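Local coordinates for TRAP dicarboxylate transporter-DctP subunit (Rhodobacter sphaeroides, PDB 4PE3), which probably captures a dicarboxylate or related organic acid in the periplasm and delivers it to a TRAP transporter of the inner membrane, at residues Asn43-Phe46 with Glu47-His50; Ile269-Gln272 with Thr273-Thr277. One frame throughout, in Å; residues are numbered along the deposited sequence.

Contact 1: residues Asn43-Phe46 with Glu47-His50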
loop_
_atom_site.group_PDB
_atom_site.type_symbol
_atom_site.label_atom_id
_atom_site.label_comp_id
_atom_site.label_asym_id
_atom_site.label_seq_id
_atom_site.Cartn_x
_atom_site.Cartn_y
_atom_site.Cartn_z
ATOM N N ASN A 43 -15.061 0.656 8.932
ATOM C CA ASN A 43 -13.801 0.052 8.527
ATOM C C ASN A 43 -12.663 0.534 9.436
ATOM O O ASN A 43 -12.632 1.694 9.860
ATOM C CB ASN A 43 -13.568 0.392 7.036
ATOM C CG ASN A 43 -12.176 0.117 6.567
ATOM O OD1 ASN A 43 -11.243 0.792 6.970
ATOM N ND2 ASN A 43 -12.030 -0.831 5.648
ATOM N N PRO A 44 -11.746 -0.367 9.800
ATOM C CA PRO A 44 -10.763 -0.005 10.816
ATOM C C PRO A 44 -9.794 1.079 10.329
ATOM O O PRO A 44 -9.246 1.854 11.129
ATOM C CB PRO A 44 -10.043 -1.329 11.111
ATOM C CG PRO A 44 -10.316 -2.178 9.912
ATOM C CD PRO A 44 -11.673 -1.782 9.422
ATOM N N ASN A 45 -9.571 1.145 9.021
ATOM C CA ASN A 45 -8.690 2.161 8.486
ATOM C C ASN A 45 -9.401 3.512 8.447
ATOM O O ASN A 45 -8.785 4.536 8.705
ATOM C CB ASN A 45 -8.155 1.719 7.124
ATOM C CG ASN A 45 -7.177 0.562 7.251
ATOM O OD1 ASN A 45 -6.269 0.605 8.077
ATOM N ND2 ASN A 45 -7.396 -0.478 6.477
ATOM N N PHE A 46 -10.694 3.522 8.143
ATOM C CA PHE A 46 -11.472 4.739 8.290
ATOM C C PHE A 46 -11.344 5.272 9.706
ATOM O O PHE A 46 -11.108 6.453 9.941
ATOM C CB PHE A 46 -12.947 4.507 7.971
ATOM C CG PHE A 46 -13.744 5.765 8.034
ATOM C CD1 PHE A 46 -13.750 6.654 6.958
ATOM C CD2 PHE A 46 -14.468 6.093 9.171
ATOM C CE1 PHE A 46 -14.460 7.832 7.018
ATOM C CE2 PHE A 46 -15.187 7.266 9.242
ATOM C CZ PHE A 46 -15.181 8.144 8.151
ATOM N N GLU A 47 -11.539 4.398 10.690
ATOM C CA GLU A 47 -11.406 4.842 12.080
ATOM C C GLU A 47 -10.035 5.427 12.421
ATOM O O GLU A 47 -9.931 6.433 13.135
ATOM C CB GLU A 47 -11.751 3.699 13.033
ATOM C CG GLU A 47 -13.230 3.411 13.087
ATOM C CD GLU A 47 -13.979 4.609 13.595
ATOM O OE1 GLU A 47 -13.612 5.145 14.664
ATOM O OE2 GLU A 47 -14.884 5.044 12.903
ATOM N N LEU A 48 -8.990 4.809 11.894
ATOM C CA LEU A 48 -7.640 5.314 12.110
ATOM C C LEU A 48 -7.452 6.683 11.463
ATOM O O LEU A 48 -6.672 7.512 11.960
ATOM C CB LEU A 48 -6.589 4.310 11.603
ATOM C CG LEU A 48 -6.330 3.102 12.523
ATOM C CD1 LEU A 48 -5.642 1.928 11.788
ATOM C CD2 LEU A 48 -5.512 3.517 13.707
ATOM N N GLN A 49 -8.162 6.922 10.370
ATOM C CA GLN A 49 -8.057 8.209 9.686
ATOM C C GLN A 49 -8.591 9.365 10.530
ATOM O O GLN A 49 -8.226 10.521 10.294
ATOM C CB GLN A 49 -8.743 8.132 8.322
ATOM C CG GLN A 49 -7.977 7.274 7.348
ATOM C CD GLN A 49 -8.787 6.837 6.166
ATOM O OE1 GLN A 49 -9.865 7.357 5.912
ATOM N NE2 GLN A 49 -8.289 5.855 5.439
ATOM N N HIS A 50 -9.429 9.081 11.530
ATOM C CA HIS A 50 -9.850 10.137 12.448
ATOM C C HIS A 50 -8.619 10.791 13.109
ATOM O O HIS A 50 -8.681 11.944 13.531
ATOM C CB HIS A 50 -10.714 9.638 13.600
ATOM C CG HIS A 50 -12.108 9.222 13.242
ATOM N ND1 HIS A 50 -13.031 10.036 12.611
ATOM C CD2 HIS A 50 -12.771 8.091 13.562
ATOM C CE1 HIS A 50 -14.194 9.399 12.532
ATOM N NE2 HIS A 50 -14.055 8.209 13.088
#
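F46 and H50, one helical turn apart, form an offset edge-to-face aromatic pair at the capped N-terminus of helix 44-59, the helix of the beta-alpha-beta unit 32-37, 44-59, 65-69. The ring centroids lie 5.5 Å apart with planes at 73°, and it is the edge of F46 that is turned to the imidazole face, its CE2 lying 4.0 Å from H50 CE1. With CG anti to the backbone N (chi1 -176°), the F46 ring also reaches L68 of strand 65-69 and P70 just beyond it. H50 is held a second way: its NE2 donates to E47 OE2 at 3.3 Å, meeting that oxygen from above the carboxylate plane, and the bend of the E47 chain at chi2 brings the carboxylate back to the imidazole. The same E47 OE2 lies in the plane of the F46 ring, at its edge, 3.9 Å from CD2.

Inward, the Q49 chain passes over the preceding turn, with CG 3.2 Å from N45 O; the Q49 and F46 side chains cross at about a right angle, ring and amide planes 62° apart. Its OE1 is hydrogen-bonded to S37 OG, at the end of strand 32-37, and NE2 makes a weak bond to D39. A leucine in place of Q49 would probably leave the S37 hydroxyl without this partner and D39 without its weak donor, removing a polar tie between the helix and the strand that leads into it.

Further out, N43 holds the N-cap position of the first turn. Its backbone O takes the amide of E47 at 3.0 Å, whereas its side chain turns to the helix end: OD1 accepts a weak, bent bond from N45 N and, on a lone pair in the carbonyl plane, a straighter one from F46 N at 3.0 Å.

Contact 2: residues Ile269-Gln272 with Thr273-Thr277; sequences IFQQ and TQIDT
This is an i to i+4 contact within one continuous alpha-helix, in the middle of the long helix 257-291, which in this family 7 solute-binding protein runs past helices 44-59 and 119-128. Four successive backbone bonds, from T273 N to I269 O through D276 N to Q272 O, are all within 20° of straight at the hydrogen, evidence of a regular helix here.

Side chains add to this frame. T273 OG1 donates to I269 O at 2.8 Å, so that carbonyl carries two donors, the hydroxyl and the T273 amide, arriving from opposite faces of its plane. The hydroxyl can fold back in this way because it stands beside its own backbone N (chi1 -59°). T277 repeats the pattern one turn on, its OG1 2.8 Å from T273 O.

F270 and Q274 lie side by side and point the same way, with ring and amide planes 46° apart. Q274 OE1 comes obliquely to the ring, 3.4 Å from F270 CZ, while NE2 bonds to N45 of helix 44-59. On the face turned to helix 119-128, Q271 and I275 run alongside each other, Q271 CG being 3.7 Å from I275 CD1. The amide of buried Q271 has four partners: NE2 donates to V149 O and E127, and OE1 accepts from K268 and Q272.

The more exposed flank is bridged by Q272. Bent at chi2, its chain lets NE2 donate to Q271 OE1 at 2.8 Å, in the planes of both amides and on a lone pair of the acceptor. Its other end reaches D276 through a water, which donates one hydrogen to Q272 OE1 and the other to D276 OD1, 2.7 Å away.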
loop_
_atom_site.group_PDB
_atom_site.type_symbol
_atom_site.label_atom_id
_atom_site.label_comp_id
_atom_site.label_asym_id
_atom_site.label_seq_id
_atom_site.Cartn_x
_atom_site.Cartn_y
_atom_site.Cartn_z
ATOM N N ILE A 269 1.616 11.882 12.088
ATOM C CA ILE A 269 1.124 11.217 13.289
ATOM C C ILE A 269 0.086 10.155 12.921
ATOM O O ILE A 269 0.131 9.030 13.423
ATOM C CB ILE A 269 0.538 12.217 14.297
ATOM C CG1 ILE A 269 1.646 13.088 14.875
ATOM C CG2 ILE A 269 -0.187 11.481 15.425
ATOM C CD1 ILE A 269 1.110 14.341 15.574
ATOM N N PHE A 270 -0.845 10.496 12.036
ATOM C CA PHE A 270 -1.807 9.527 11.539
ATOM C C PHE A 270 -1.076 8.329 10.912
ATOM O O PHE A 270 -1.370 7.171 11.222
ATOM C CB PHE A 270 -2.771 10.193 10.536
ATOM C CG PHE A 270 -3.332 9.262 9.500
ATOM C CD1 PHE A 270 -4.107 8.165 9.857
ATOM C CD2 PHE A 270 -3.085 9.485 8.163
ATOM C CE1 PHE A 270 -4.610 7.326 8.901
ATOM C CE2 PHE A 270 -3.586 8.637 7.198
ATOM C CZ PHE A 270 -4.336 7.547 7.560
ATOM N N GLN A 271 -0.114 8.630 10.036
ATOM C CA GLN A 271 0.629 7.589 9.347
ATOM C C GLN A 271 1.258 6.620 10.351
ATOM O O GLN A 271 1.138 5.397 10.212
ATOM C CB GLN A 271 1.692 8.244 8.472
ATOM C CG GLN A 271 2.713 7.305 7.868
ATOM C CD GLN A 271 3.999 8.021 7.591
ATOM O OE1 GLN A 271 4.938 7.926 8.362
ATOM N NE2 GLN A 271 4.029 8.789 6.514
ATOM N N GLN A 272 1.943 7.159 11.348
ATOM C CA GLN A 272 2.655 6.330 12.316
ATOM C C GLN A 272 1.709 5.540 13.220
ATOM O O GLN A 272 1.963 4.385 13.553
ATOM C CB GLN A 272 3.610 7.194 13.135
ATOM C CG GLN A 272 4.788 7.719 12.310
ATOM C CD GLN A 272 5.710 6.591 11.887
ATOM O OE1 GLN A 272 6.210 5.848 12.733
ATOM N NE2 GLN A 272 5.891 6.414 10.573
ATOM N N THR A 273 0.609 6.165 13.614
ATOM C CA THR A 273 -0.377 5.486 14.451
ATOM C C THR A 273 -0.974 4.314 13.685
ATOM O O THR A 273 -1.187 3.230 14.252
ATOM C CB THR A 273 -1.497 6.451 14.886
ATOM O OG1 THR A 273 -0.910 7.535 15.613
ATOM C CG2 THR A 273 -2.553 5.743 15.744
ATOM N N GLN A 274 -1.270 4.522 12.412
ATOM C CA GLN A 274 -1.805 3.475 11.564
ATOM C C GLN A 274 -0.797 2.325 11.415
ATOM O O GLN A 274 -1.132 1.168 11.628
ATOM C CB GLN A 274 -2.209 4.014 10.200
ATOM C CG GLN A 274 -2.685 2.949 9.220
ATOM C CD GLN A 274 -3.430 3.532 8.046
ATOM O OE1 GLN A 274 -2.935 4.430 7.385
ATOM N NE2 GLN A 274 -4.623 3.011 7.771
ATOM N N ILE A 275 0.447 2.639 11.077
ATOM C CA ILE A 275 1.439 1.586 10.897
ATOM C C ILE A 275 1.646 0.805 12.184
ATOM O O ILE A 275 1.742 -0.412 12.150
ATOM C CB ILE A 275 2.736 2.161 10.325
ATOM C CG1 ILE A 275 2.499 2.413 8.832
ATOM C CG2 ILE A 275 3.914 1.221 10.571
ATOM C CD1 ILE A 275 3.124 3.631 8.353
ATOM N N ASP A 276 1.705 1.492 13.315
ATOM C CA ASP A 276 1.951 0.807 14.580
ATOM C C ASP A 276 0.740 -0.038 14.977
ATOM O O ASP A 276 0.887 -1.147 15.502
ATOM C CB ASP A 276 2.329 1.820 15.672
ATOM C CG ASP A 276 3.664 2.507 15.417
ATOM O OD1 ASP A 276 4.429 2.040 14.541
ATOM O OD2 ASP A 276 3.947 3.517 16.107
ATOM N N THR A 277 -0.462 0.440 14.699
ATOM C CA THR A 277 -1.664 -0.321 15.015
ATOM C C THR A 277 -1.722 -1.603 14.177
ATOM O O THR A 277 -1.998 -2.695 14.677
ATOM C CB THR A 277 -2.935 0.526 14.785
ATOM O OG1 THR A 277 -2.926 1.637 15.696
ATOM C CG2 THR A 277 -4.202 -0.264 15.013
HETATM O O HOH W 1 6.536 3.149 13.342
#

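How the contacts relate
Both contacts are single-helix, partly buried and on the same side of the chain's centre, about 11 Å apart between centres. They belong to different helices that pack together: N45 OD1 lies 2.9 Å from Q274 NE2, a probable hydrogen bond, and F270 CE1 lies 3.6 Å from Q49 CA. Contact 1 is a helix start, where a cap supplies an acceptor to early amides and an aromatic pair one turn apart packs against strand 65-69. Contact 2 is mid-helix, with amides regularly paired and threonine hydroxyls adding second donors to two carbonyls. Its buried residues are F270, Q271 and Q274, with D276 exposed; in contact 1 they are F46 and Q49, with P44 and E47 exposed.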